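Local structure of alpha-ketoglutarate-dependent 2,4-dichlorophenoxyacetate dioxygenase (Bradyrhizobium diazoefficiens, 5BKE) at residues 164-169 and 195-200; 172-177 and 212-217; 14-19 and 41-46; 9-14 and 241-246; 67-72 and 188-193. The protein probably acts as a metal- and 2-oxoglutarate-dependent dioxygenase of the TfdA family that degrades aryloxyalkanoate herbicides. All blocks are in the same frame, centred on the assembly; numbering follows the deposited sequence.

Interaction 1 (164-169 and 195-200)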
# COMPACT_ATOMS: atom_id res chain seq x y z
N ASP C 164 8.76 23.27 21.94
CA ASP C 164 9.72 23.74 22.96
C ASP C 164 9.16 24.84 23.87
O ASP C 164 9.89 25.39 24.70
CB ASP C 164 11.03 24.19 22.31
CG ASP C 164 11.75 23.04 21.59
OD1 ASP C 164 12.18 22.09 22.26
OD2 ASP C 164 11.86 23.10 20.35
N LEU C 165 7.88 25.15 23.73
CA LEU C 165 7.24 26.19 24.54
C LEU C 165 7.14 25.83 26.03
O LEU C 165 6.96 24.66 26.41
CB LEU C 165 5.88 26.58 23.95
CG LEU C 165 5.86 27.21 22.55
CD1 LEU C 165 4.44 27.60 22.16
CD2 LEU C 165 6.80 28.41 22.43
N VAL C 166 7.31 26.85 26.87
CA VAL C 166 7.26 26.70 28.32
C VAL C 166 6.14 27.59 28.89
O VAL C 166 6.03 28.77 28.51
CB VAL C 166 8.64 27.00 28.97
CG1 VAL C 166 8.58 26.98 30.49
CG2 VAL C 166 9.70 26.00 28.51
N CYS C 167 5.33 27.02 29.78
CA CYS C 167 4.26 27.75 30.48
C CYS C 167 4.63 28.06 31.93
O CYS C 167 5.33 27.29 32.58
CB CYS C 167 2.95 26.94 30.45
SG CYS C 167 2.33 26.47 28.82
N GLU C 168 4.13 29.20 32.42
CA GLU C 168 4.22 29.56 33.84
C GLU C 168 2.93 29.18 34.56
O GLU C 168 1.85 29.68 34.22
CB GLU C 168 4.51 31.06 34.00
CG GLU C 168 5.84 31.48 33.39
CD GLU C 168 6.33 32.86 33.80
OE1 GLU C 168 5.81 33.45 34.78
OE2 GLU C 168 7.27 33.35 33.13
N HIS C 169 3.04 28.28 35.53
CA HIS C 169 1.89 27.80 36.28
C HIS C 169 1.88 28.39 37.69
O HIS C 169 2.90 28.38 38.39
CB HIS C 169 1.92 26.28 36.43
CG HIS C 169 1.72 25.52 35.16
ND1 HIS C 169 0.66 24.65 34.98
CD2 HIS C 169 2.47 25.43 34.03
CE1 HIS C 169 0.76 24.08 33.80
NE2 HIS C 169 1.85 24.52 33.21
N LEU C 195 7.81 26.90 36.11
CA LEU C 195 7.91 26.60 34.68
C LEU C 195 7.57 25.14 34.42
O LEU C 195 7.95 24.27 35.20
CB LEU C 195 9.31 26.93 34.13
CG LEU C 195 9.85 28.37 34.24
CD1 LEU C 195 11.25 28.48 33.63
CD2 LEU C 195 8.92 29.41 33.61
N GLN C 196 6.81 24.89 33.35
CA GLN C 196 6.50 23.55 32.87
C GLN C 196 6.48 23.56 31.36
O GLN C 196 6.02 24.53 30.75
CB GLN C 196 5.13 23.03 33.38
CG GLN C 196 4.87 23.11 34.88
CD GLN C 196 5.48 21.96 35.69
OE1 GLN C 196 6.13 21.07 35.16
NE2 GLN C 196 5.24 21.99 37.00
N ARG C 197 6.96 22.48 30.76
CA ARG C 197 6.83 22.25 29.31
C ARG C 197 5.36 22.18 28.92
O ARG C 197 4.55 21.60 29.65
CB ARG C 197 7.50 20.93 28.92
CG ARG C 197 9.01 20.89 29.07
CD ARG C 197 9.75 21.64 27.97
NE ARG C 197 9.47 21.12 26.62
CZ ARG C 197 10.10 20.10 26.06
NH1 ARG C 197 11.04 19.45 26.72
NH2 ARG C 197 9.77 19.71 24.83
N LEU C 198 5.03 22.78 27.77
CA LEU C 198 3.71 22.65 27.16
C LEU C 198 3.51 21.25 26.60
O LEU C 198 2.40 20.72 26.60
CB LEU C 198 3.51 23.71 26.07
CG LEU C 198 2.16 23.84 25.34
CD1 LEU C 198 0.98 24.02 26.30
CD2 LEU C 198 2.19 24.98 24.33
N VAL C 199 4.60 20.65 26.12
CA VAL C 199 4.57 19.30 25.55
C VAL C 199 5.44 18.39 26.41
O VAL C 199 6.64 18.64 26.58
CB VAL C 199 5.03 19.28 24.08
CG1 VAL C 199 4.99 17.86 23.52
CG2 VAL C 199 4.16 20.21 23.23
N ARG C 200 4.82 17.34 26.94
CA ARG C 200 5.54 16.42 27.83
C ARG C 200 5.58 14.99 27.28
O ARG C 200 4.75 14.63 26.43
CB ARG C 200 5.01 16.49 29.27
CG ARG C 200 3.62 15.92 29.50
CD ARG C 200 3.07 16.31 30.88
NE ARG C 200 3.86 15.81 32.01
CZ ARG C 200 3.55 16.00 33.29
NH1 ARG C 200 2.46 16.68 33.62
NH2 ARG C 200 4.32 15.50 34.26
O HOH W 1 11.82 19.19 22.37
O HOH W 2 7.20 22.03 25.45
O HOH W 3 2.59 23.27 30.65

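Interaction 2 (172-177 and 212-217)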
# COMPACT_ATOMS: atom_id res chain seq x y z
N MET C 172 -2.41 31.46 41.41
CA MET C 172 -2.86 32.83 41.18
C MET C 172 -3.45 33.06 39.78
O MET C 172 -4.29 33.94 39.59
CB MET C 172 -1.72 33.83 41.44
CG MET C 172 -1.15 33.81 42.85
SD MET C 172 -0.03 35.19 43.22
CE MET C 172 1.48 34.70 42.38
N TYR C 173 -3.01 32.27 38.79
CA TYR C 173 -3.55 32.36 37.43
C TYR C 173 -4.95 31.73 37.31
O TYR C 173 -5.86 32.34 36.73
CB TYR C 173 -2.61 31.75 36.40
CG TYR C 173 -1.38 32.56 36.05
CD1 TYR C 173 -1.48 33.90 35.64
CD2 TYR C 173 -0.10 31.98 36.08
CE1 TYR C 173 -0.35 34.63 35.30
CE2 TYR C 173 1.04 32.70 35.74
CZ TYR C 173 0.91 34.03 35.34
OH TYR C 173 2.03 34.76 35.00
N SER C 174 -5.10 30.53 37.86
CA SER C 174 -6.38 29.82 37.83
C SER C 174 -7.46 30.53 38.65
O SER C 174 -8.59 30.67 38.18
CB SER C 174 -6.22 28.38 38.29
OG SER C 174 -5.65 28.31 39.58
N ARG C 175 -7.10 30.97 39.86
CA ARG C 175 -8.03 31.70 40.72
C ARG C 175 -8.26 33.10 40.18
O ARG C 175 -9.36 33.63 40.28
CB ARG C 175 -7.57 31.74 42.19
CG ARG C 175 -7.35 30.38 42.83
CD ARG C 175 -8.51 29.41 42.62
NE ARG C 175 -8.27 28.06 43.15
CZ ARG C 175 -7.89 27.00 42.43
NH1 ARG C 175 -7.74 25.83 43.03
NH2 ARG C 175 -7.65 27.10 41.12
N GLY C 176 -7.23 33.68 39.56
CA GLY C 176 -7.33 34.97 38.88
C GLY C 176 -8.33 35.06 37.74
O GLY C 176 -8.96 36.10 37.55
N SER C 177 -8.48 33.99 36.96
CA SER C 177 -9.47 33.97 35.87
C SER C 177 -10.91 33.89 36.40
O SER C 177 -11.86 34.20 35.68
CB SER C 177 -9.18 32.87 34.85
OG SER C 177 -9.15 31.60 35.45
N LEU C 212 -1.68 20.82 29.64
CA LEU C 212 -2.61 21.92 29.78
C LEU C 212 -3.14 21.96 31.21
O LEU C 212 -3.17 20.93 31.89
CB LEU C 212 -3.73 21.80 28.76
CG LEU C 212 -3.32 21.77 27.28
CD1 LEU C 212 -4.55 21.61 26.41
CD2 LEU C 212 -2.54 23.03 26.88
N SER C 213 -3.54 23.15 31.64
CA SER C 213 -3.98 23.40 33.02
C SER C 213 -4.44 24.84 33.21
O SER C 213 -3.84 25.77 32.65
CB SER C 213 -2.84 23.09 34.02
OG SER C 213 -3.32 23.07 35.35
N SER C 214 -5.50 25.00 34.00
CA SER C 214 -5.98 26.33 34.42
C SER C 214 -4.90 27.18 35.11
O SER C 214 -4.94 28.41 35.05
CB SER C 214 -7.19 26.18 35.35
OG SER C 214 -6.81 25.49 36.53
N HIS C 215 -3.94 26.52 35.75
CA HIS C 215 -2.83 27.22 36.43
C HIS C 215 -1.86 27.92 35.47
O HIS C 215 -1.21 28.89 35.85
CB HIS C 215 -2.10 26.28 37.39
CG HIS C 215 -3.01 25.51 38.30
ND1 HIS C 215 -3.98 26.11 39.08
CD2 HIS C 215 -3.09 24.18 38.57
CE1 HIS C 215 -4.62 25.19 39.78
NE2 HIS C 215 -4.10 24.01 39.49
N ALA C 216 -1.78 27.44 34.23
CA ALA C 216 -0.95 28.06 33.19
C ALA C 216 -1.56 29.36 32.68
O ALA C 216 -2.63 29.37 32.02
CB ALA C 216 -0.69 27.08 32.05
N GLY C 217 -0.89 30.47 33.00
CA GLY C 217 -1.40 31.80 32.68
C GLY C 217 -0.62 32.56 31.64
O GLY C 217 -1.06 33.61 31.19
O HOH W 4 -8.06 25.13 38.82

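Interaction 3 (14-19 and 41-46)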
# COMPACT_ATOMS: atom_id res chain seq x y z
N GLY C 14 -10.31 3.05 31.94
CA GLY C 14 -10.66 1.67 32.25
C GLY C 14 -11.45 1.50 33.53
O GLY C 14 -11.20 2.17 34.54
N GLN C 15 -12.42 0.58 33.49
CA GLN C 15 -13.17 0.18 34.67
C GLN C 15 -12.56 -1.09 35.22
O GLN C 15 -12.39 -2.07 34.48
CB GLN C 15 -14.65 -0.02 34.35
CG GLN C 15 -15.51 -0.37 35.56
CD GLN C 15 -17.00 -0.34 35.26
OE1 GLN C 15 -17.57 0.71 34.98
NE2 GLN C 15 -17.63 -1.50 35.32
N VAL C 16 -12.21 -1.06 36.50
CA VAL C 16 -11.53 -2.19 37.13
C VAL C 16 -12.46 -2.95 38.08
O VAL C 16 -13.16 -2.34 38.89
CB VAL C 16 -10.26 -1.74 37.90
CG1 VAL C 16 -9.46 -2.95 38.35
CG2 VAL C 16 -9.40 -0.84 37.03
N SER C 17 -12.44 -4.27 37.99
CA SER C 17 -13.22 -5.11 38.91
C SER C 17 -12.36 -6.22 39.48
O SER C 17 -11.31 -6.54 38.93
CB SER C 17 -14.46 -5.68 38.19
OG SER C 17 -14.08 -6.36 37.01
N GLY C 18 -12.80 -6.79 40.60
CA GLY C 18 -12.11 -7.93 41.21
C GLY C 18 -11.10 -7.56 42.28
O GLY C 18 -10.48 -8.45 42.85
N LEU C 19 -10.93 -6.27 42.55
CA LEU C 19 -10.01 -5.81 43.61
C LEU C 19 -10.74 -5.17 44.77
O LEU C 19 -11.66 -4.38 44.58
CB LEU C 19 -8.96 -4.83 43.07
CG LEU C 19 -7.95 -5.26 42.01
CD1 LEU C 19 -7.06 -4.07 41.69
CD2 LEU C 19 -7.09 -6.45 42.43
N ALA C 41 -4.83 5.82 31.60
CA ALA C 41 -4.72 7.18 32.20
C ALA C 41 -5.71 7.49 33.34
O ALA C 41 -5.39 8.30 34.24
CB ALA C 41 -4.74 8.28 31.13
N VAL C 42 -6.88 6.87 33.30
CA VAL C 42 -7.93 7.02 34.31
C VAL C 42 -8.51 5.64 34.60
O VAL C 42 -8.81 4.87 33.68
CB VAL C 42 -9.06 8.00 33.88
CG1 VAL C 42 -10.09 8.19 34.98
CG2 VAL C 42 -8.53 9.36 33.48
N LEU C 43 -8.66 5.33 35.89
CA LEU C 43 -9.24 4.07 36.32
C LEU C 43 -10.42 4.31 37.25
O LEU C 43 -10.37 5.19 38.11
CB LEU C 43 -8.18 3.17 36.97
CG LEU C 43 -7.03 2.62 36.11
CD1 LEU C 43 -6.15 1.71 36.96
CD2 LEU C 43 -7.51 1.91 34.83
N VAL C 44 -11.47 3.52 37.06
CA VAL C 44 -12.74 3.64 37.79
C VAL C 44 -12.95 2.35 38.57
O VAL C 44 -12.94 1.27 37.99
CB VAL C 44 -13.92 3.90 36.82
CG1 VAL C 44 -15.27 3.92 37.56
CG2 VAL C 44 -13.72 5.20 36.04
N PHE C 45 -13.10 2.47 39.88
CA PHE C 45 -13.39 1.32 40.74
C PHE C 45 -14.75 1.63 41.36
O PHE C 45 -14.95 2.72 41.89
CB PHE C 45 -12.37 1.18 41.88
CG PHE C 45 -10.96 0.84 41.43
CD1 PHE C 45 -10.11 1.82 40.89
CD2 PHE C 45 -10.45 -0.45 41.62
CE1 PHE C 45 -8.82 1.51 40.50
CE2 PHE C 45 -9.15 -0.76 41.23
CZ PHE C 45 -8.33 0.22 40.67
N HIS C 46 -15.67 0.67 41.30
CA HIS C 46 -16.97 0.82 41.96
C HIS C 46 -16.97 0.12 43.33
O HIS C 46 -16.19 -0.80 43.56
CB HIS C 46 -18.11 0.30 41.06
CG HIS C 46 -18.27 1.05 39.77
ND1 HIS C 46 -18.61 2.39 39.73
CD2 HIS C 46 -18.12 0.66 38.49
CE1 HIS C 46 -18.67 2.78 38.47
NE2 HIS C 46 -18.38 1.76 37.69

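Interaction 4 (9-14 and 241-246)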
# COMPACT_ATOMS: atom_id res chain seq x y z
N GLN C 9 -14.21 4.70 27.29
CA GLN C 9 -14.22 5.77 26.29
C GLN C 9 -13.36 5.32 25.12
O GLN C 9 -12.46 4.49 25.31
CB GLN C 9 -13.70 7.08 26.89
CG GLN C 9 -14.23 8.36 26.25
CD GLN C 9 -13.32 8.93 25.16
OE1 GLN C 9 -12.17 8.50 25.01
NE2 GLN C 9 -13.82 9.91 24.42
N THR C 10 -13.61 5.88 23.92
CA THR C 10 -12.90 5.42 22.73
C THR C 10 -11.38 5.47 22.87
O THR C 10 -10.72 4.54 22.44
CB THR C 10 -13.32 6.12 21.42
OG1 THR C 10 -13.21 7.54 21.57
CG2 THR C 10 -14.76 5.73 21.03
N HIS C 11 -10.85 6.51 23.52
CA HIS C 11 -9.39 6.71 23.59
C HIS C 11 -8.70 6.24 24.85
O HIS C 11 -7.50 5.97 24.82
CB HIS C 11 -9.07 8.19 23.41
CG HIS C 11 -9.24 8.68 22.01
ND1 HIS C 11 -10.36 9.36 21.60
CD2 HIS C 11 -8.43 8.61 20.93
CE1 HIS C 11 -10.23 9.69 20.33
NE2 HIS C 11 -9.07 9.25 19.90
N PHE C 12 -9.44 6.17 25.96
CA PHE C 12 -8.87 5.97 27.30
C PHE C 12 -9.95 5.59 28.32
O PHE C 12 -11.12 5.41 27.94
CB PHE C 12 -8.04 7.22 27.73
CG PHE C 12 -8.86 8.44 28.13
CD1 PHE C 12 -9.96 8.88 27.39
CD2 PHE C 12 -8.48 9.18 29.26
CE1 PHE C 12 -10.68 10.01 27.78
CE2 PHE C 12 -9.19 10.31 29.65
CZ PHE C 12 -10.29 10.73 28.91
N VAL C 13 -9.55 5.48 29.60
CA VAL C 13 -10.43 5.16 30.76
C VAL C 13 -10.76 3.68 30.85
O VAL C 13 -11.40 3.11 29.96
CB VAL C 13 -11.74 6.02 30.85
CG1 VAL C 13 -12.48 5.77 32.16
CG2 VAL C 13 -11.45 7.50 30.70
N GLY C 14 -10.31 3.05 31.94
CA GLY C 14 -10.66 1.67 32.25
C GLY C 14 -11.45 1.50 33.53
O GLY C 14 -11.20 2.17 34.54
N PRO C 241 -15.72 16.84 23.03
CA PRO C 241 -16.36 15.60 23.52
C PRO C 241 -15.64 14.29 23.16
O PRO C 241 -15.66 13.35 23.95
CB PRO C 241 -17.75 15.65 22.88
CG PRO C 241 -18.02 17.10 22.73
CD PRO C 241 -16.70 17.72 22.36
N GLU C 242 -15.00 14.24 21.99
CA GLU C 242 -14.32 13.04 21.51
C GLU C 242 -13.09 12.67 22.35
O GLU C 242 -12.61 11.54 22.27
CB GLU C 242 -13.92 13.19 20.03
CG GLU C 242 -12.83 14.22 19.77
CD GLU C 242 -12.71 14.60 18.31
OE1 GLU C 242 -12.14 13.80 17.54
OE2 GLU C 242 -13.18 15.69 17.95
N PHE C 243 -12.56 13.64 23.11
CA PHE C 243 -11.44 13.39 24.02
C PHE C 243 -11.86 13.35 25.50
O PHE C 243 -11.00 13.25 26.37
CB PHE C 243 -10.29 14.42 23.83
CG PHE C 243 -9.82 14.57 22.41
CD1 PHE C 243 -9.42 13.45 21.66
CD2 PHE C 243 -9.76 15.83 21.82
CE1 PHE C 243 -8.99 13.60 20.34
CE2 PHE C 243 -9.33 15.98 20.50
CZ PHE C 243 -8.95 14.86 19.76
N VAL C 244 -13.17 13.41 25.77
CA VAL C 244 -13.65 13.58 27.14
C VAL C 244 -14.44 12.37 27.63
O VAL C 244 -15.25 11.80 26.88
CB VAL C 244 -14.44 14.91 27.32
CG1 VAL C 244 -15.12 15.01 28.69
CG2 VAL C 244 -13.51 16.12 27.14
N TYR C 245 -14.18 11.98 28.87
CA TYR C 245 -14.97 10.98 29.57
C TYR C 245 -15.70 11.67 30.72
O TYR C 245 -15.07 12.38 31.54
CB TYR C 245 -14.11 9.83 30.09
CG TYR C 245 -14.76 9.01 31.19
CD1 TYR C 245 -15.76 8.08 30.90
CD2 TYR C 245 -14.37 9.17 32.53
CE1 TYR C 245 -16.37 7.34 31.92
CE2 TYR C 245 -14.95 8.43 33.55
CZ TYR C 245 -15.95 7.51 33.24
OH TYR C 245 -16.53 6.78 34.27
N VAL C 246 -17.01 11.44 30.79
CA VAL C 246 -17.84 12.03 31.84
C VAL C 246 -18.10 10.97 32.90
O VAL C 246 -18.64 9.89 32.60
CB VAL C 246 -19.15 12.63 31.29
CG1 VAL C 246 -20.00 13.21 32.41
CG2 VAL C 246 -18.86 13.69 30.24

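Interaction 5 (67-72 and 188-193)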
# COMPACT_ATOMS: atom_id res chain seq x y z
N ASP C 67 3.65 16.26 49.42
CA ASP C 67 3.57 17.30 50.45
C ASP C 67 2.51 18.36 50.08
O ASP C 67 2.64 19.08 49.09
CB ASP C 67 4.95 17.94 50.65
CG ASP C 67 5.02 18.86 51.88
OD1 ASP C 67 4.00 19.09 52.57
OD2 ASP C 67 6.13 19.36 52.15
N ALA C 68 1.47 18.41 50.91
CA ALA C 68 0.30 19.27 50.72
C ALA C 68 0.57 20.78 50.85
O ALA C 68 -0.16 21.58 50.26
CB ALA C 68 -0.82 18.85 51.66
N ARG C 69 1.60 21.16 51.61
CA ARG C 69 1.95 22.57 51.87
C ARG C 69 2.15 23.42 50.60
O ARG C 69 2.84 22.99 49.67
CB ARG C 69 3.18 22.66 52.77
CG ARG C 69 2.86 22.92 54.24
CD ARG C 69 3.01 24.39 54.60
NE ARG C 69 4.41 24.80 54.70
CZ ARG C 69 4.86 26.06 54.72
NH1 ARG C 69 4.01 27.08 54.64
NH2 ARG C 69 6.16 26.29 54.80
N GLY C 70 1.54 24.61 50.59
CA GLY C 70 1.53 25.50 49.43
C GLY C 70 0.45 25.19 48.39
O GLY C 70 0.48 25.75 47.28
N GLY C 71 -0.49 24.32 48.75
CA GLY C 71 -1.54 23.84 47.83
C GLY C 71 -2.93 24.44 47.98
O GLY C 71 -3.73 24.37 47.04
N THR C 72 -3.22 25.03 49.14
CA THR C 72 -4.53 25.63 49.43
C THR C 72 -4.36 26.94 50.22
O THR C 72 -3.25 27.30 50.62
CB THR C 72 -5.45 24.66 50.24
OG1 THR C 72 -5.07 23.30 50.02
CG2 THR C 72 -6.93 24.84 49.84
N LYS C 188 1.57 35.28 47.86
CA LYS C 188 2.30 35.69 46.64
C LYS C 188 3.67 35.03 46.52
O LYS C 188 4.19 34.84 45.41
CB LYS C 188 2.46 37.21 46.59
CG LYS C 188 1.22 37.95 46.14
CD LYS C 188 1.52 39.39 45.74
CE LYS C 188 1.86 39.52 44.26
NZ LYS C 188 1.95 40.94 43.83
N GLN C 189 4.25 34.68 47.67
CA GLN C 189 5.52 33.97 47.72
C GLN C 189 5.30 32.46 47.70
O GLN C 189 6.07 31.74 47.07
CB GLN C 189 6.34 34.40 48.96
CG GLN C 189 6.76 35.88 48.98
CD GLN C 189 7.69 36.27 47.83
OE1 GLN C 189 8.71 35.62 47.59
NE2 GLN C 189 7.33 37.34 47.11
N MET C 190 4.24 32.00 48.37
CA MET C 190 3.85 30.58 48.40
C MET C 190 3.36 30.09 47.03
O MET C 190 3.58 28.93 46.68
CB MET C 190 2.76 30.34 49.44
CG MET C 190 2.76 28.96 50.07
SD MET C 190 1.47 28.77 51.32
CE MET C 190 2.28 29.50 52.75
N PHE C 191 2.70 30.98 46.28
CA PHE C 191 2.16 30.67 44.95
C PHE C 191 2.99 31.25 43.80
O PHE C 191 2.47 31.53 42.72
CB PHE C 191 0.69 31.12 44.81
CG PHE C 191 -0.23 30.62 45.90
CD1 PHE C 191 -0.09 29.34 46.45
CD2 PHE C 191 -1.28 31.43 46.33
CE1 PHE C 191 -0.95 28.90 47.45
CE2 PHE C 191 -2.16 30.99 47.33
CZ PHE C 191 -1.99 29.72 47.88
N LYS C 192 4.29 31.44 44.05
CA LYS C 192 5.23 31.94 43.05
C LYS C 192 5.23 31.00 41.83
O LYS C 192 5.39 29.79 42.01
CB LYS C 192 6.62 32.03 43.69
CG LYS C 192 7.72 32.62 42.83
CD LYS C 192 9.07 32.35 43.50
CE LYS C 192 10.18 32.17 42.47
NZ LYS C 192 10.63 33.47 41.89
N PRO C 193 5.03 31.55 40.61
CA PRO C 193 4.93 30.78 39.35
C PRO C 193 6.11 29.84 39.08
O PRO C 193 7.26 30.21 39.33
CB PRO C 193 4.87 31.87 38.29
CG PRO C 193 4.20 33.00 38.98
CD PRO C 193 4.76 32.98 40.37
O HOH W 5 2.10 27.14 45.26

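Interaction 1 (164-169 and 195-200)
C167 and Q196 form the hydrogen-bonded pair of an antiparallel ladder: C167 N reaches Q196 O at 2.8 Å, and Q196 N returns to C167 O at 2.9 Å. V166 with R197 and E168 with L195 flank it as non-hydrogen-bonded pairs; among their side chains V166 CG1 rests against L195 CB at 3.7 Å, while L195 CD2 runs alongside E168 CG. H169 takes Q196 CG over the face of its ring, 3.9 Å from the centroid, a CH-pi contact with ring and amide planes nearly perpendicular (84°). A bend in Q196 (chi2 -81°) turns the amide aside, where T288 OG1 and S119 O satisfy its oxygen and nitrogen. S119 OG likewise holds H169 ND1, and a water links H169 NE2 to R197 O. Past the ladder, L198 N donates to L165 O at 3.0 Å, and a second water ties together L165 O, R197 NE and V199 N. D164 OD1 stands 4.3 Å from R197 NH2, beyond a salt bridge; a water links the two, weakly on the arginine side, and NH2 also bonds E163 O. C167 SG meets L198 CD1 where helix 224-238 also packs. The arrangement is typical of the inner strands of an antiparallel sheet, here four-stranded, with one strand broken at L198.

Interaction 2 (172-177 and 212-217)
Y173 and S174 of helix 171-176 press against a type I beta turn, S213 to A216, and the first residues of strand 216-219: a helix packed on a beta turn beside the metal site of this cupin-type dioxygenase. The apolar part belongs to Y173. G217 CA sits over one face of its ring, 3.6 Å from the centroid and 16° off the normal, so a side chain at G217 would run into the ring. H215 O lies near the ring plane at the edge, and 3.2 Å from Y173 CB. An alanine at Y173 would remove the ring, which would probably open a gap over G217 and take away the packing on the start of the strand. A second aromatic contact is made by F120, which meets the H215 ring edge-to-face. Polar contacts fall to S174 and its neighbours. R175 NH2 and S214 OG share a water, and S214 in turn touches the metal ligand H115. S177 O bonds weakly to R228 of a neighbouring subunit. With OG tucked between its backbone N and carbonyl carbon (chi1 57°), S174 can use that oxygen twice: it bonds L171 O within the helix, and it hydrogen-bonds H215 in the plane of the imidazole, S174 OG to H215 ND1 2.8 Å.

Interaction 3 (14-19 and 41-46)
V16 lies beside F45, the two side chains pointing the same way from neighbouring strands. Its branch point comes first: V16 CB stands over one face of the phenylalanine ring, 3.9 Å from the centroid and offset toward the rim, a CH-pi contact. From there the two methyls part. CG1, anti to the backbone N (chi1 -171°), stays by the ring and meets F45 CE2 at 3.6 Å. CG2 reaches L43, two residues before F45 on the same face of the sheet, and touches L43 CD2 at 4.0 Å as well as F45 CZ. L19 CD1 comes to the same ring from another direction, in its plane at the CE2 edge. These contacts lie inside a beta-alpha-beta unit, in which strand 14-17 crosses over through helix 27-40 to the parallel strand 42-45; the helix covers L43 and L19. Parallel bonding runs from G14 N to V42 O, from V44 N to G14 O at 2.9 Å, and from V16 N to V44 O. Q15 points to the opposite face of the sheet, the side of V44. Its extended chain carries OE1 to the edge of the H46 ring, with amide and imidazole nearly perpendicular, and H46 NE2 donates to Q15 OE1 at 3.0 Å in a bent, weak bond. D253 OD1 takes the ND1 side of H46 and fixes the ring from there.

Interaction 4 (9-14 and 241-246)
The loop between the antiparallel strands 4-7 and 14-17 lies over the 3-10 turn that leads into strand 244-247, and Q9 and H11 meet E242 at that crossing. Q9 NE2 donates to E242 O at 3.0 Å; the oxygen lies in the plane of the amide, yet the nitrogen sits well above the plane of the carbonyl it binds. H11 ND1 adds a weak, bent bond to the same oxygen at 3.2 Å. A sharp bend in Q9 (chi2 -95°) turns the amide back on its own loop, where OE1 accepts H11 N at 2.8 Å, so one amide both ties the loop together and fastens it to the turn. A leucine in place of Q9 would lack both amide atoms, which would probably leave H11 N without its acceptor and E242 O with the weak histidine bond as its remaining tie to the loop. F12 sets CE1 3.5 Å from the carbonyl oxygen F243 O, and its CZ meets Y245 CB at 4.1 Å, which begins the apolar half. V13 sits between two rings: its CG1 is centred over the face of Y245, 3.8 Å from the centroid, while CG2 lies over the F12 ring and touches Y245 CB at 3.6 Å. Strand 142-146 pairs with the backbone of F243 and Y245, V42 and V44 of strand 42-45 close on V13, and helix 147-152 packs against H11 and F243.

Interaction 5 (67-72 and 188-193)
F191 turns the edge of its ring to the loop 67-72: G70 O lies close to the ring plane, 3.5 Å from F191 CE1, and T72 O approaches the same rim, 3.9 Å from F191 CZ. Two carbonyl oxygens thus face the electropositive C-H rim of the ring. A water also sits in that plane and donates both to G70 O at 2.9 Å and to M190 O at 2.7 Å, a polar bridge between the two backbones. L171 and M172 of helix 171-176 also pack against the F191 side chain. The other flat group, the guanidinium of R69, meets M190 obliquely, with R69 NH1 3.5 Å from M190 CE; E76 offers that nitrogen a long, weak ion pair. A type II beta turn from A68 to G71 shapes the loop here, and G70 takes its third position with the positive phi (84°) for which glycine is favoured. With no side chain at G70, its CA lies 3.7 Å from M190 CG, and SD of the same methionine is almost as near. M190 reaches it from the end of the short helix 187-190 with CG roughly anti to the backbone N (chi1 -150°), before the chain bends at the sulfur and carries the methyl to R69. R121 hydrogen-bonds R69 O, and the side chain of T72 is about 10 Å from the bound N-oxalylglycine.

How the interactions relate
Interactions 2 and 3 are buried, 1 and 4 partly so, and 5 lies at the surface. Interactions 1 and 3 are both strand pairings, one antiparallel and one parallel, about 31 Å apart between centres on opposite sides of the chain's centre. Interaction 4 shares G14 with interaction 3 but trades backbone ladders for a side-chain amide and packed rings. Interactions 1 and 2 meet in one sheet, where strands 166-169 and 216-219 are neighbours and E168 O is probably bonded to G217 N. Helix 171-176 serves both 2 and 5: M172, beside the residues that touch the turn, brings its CE to 3.3 Å from F191 O of interaction 5, where direct bonds give way to a bridging water.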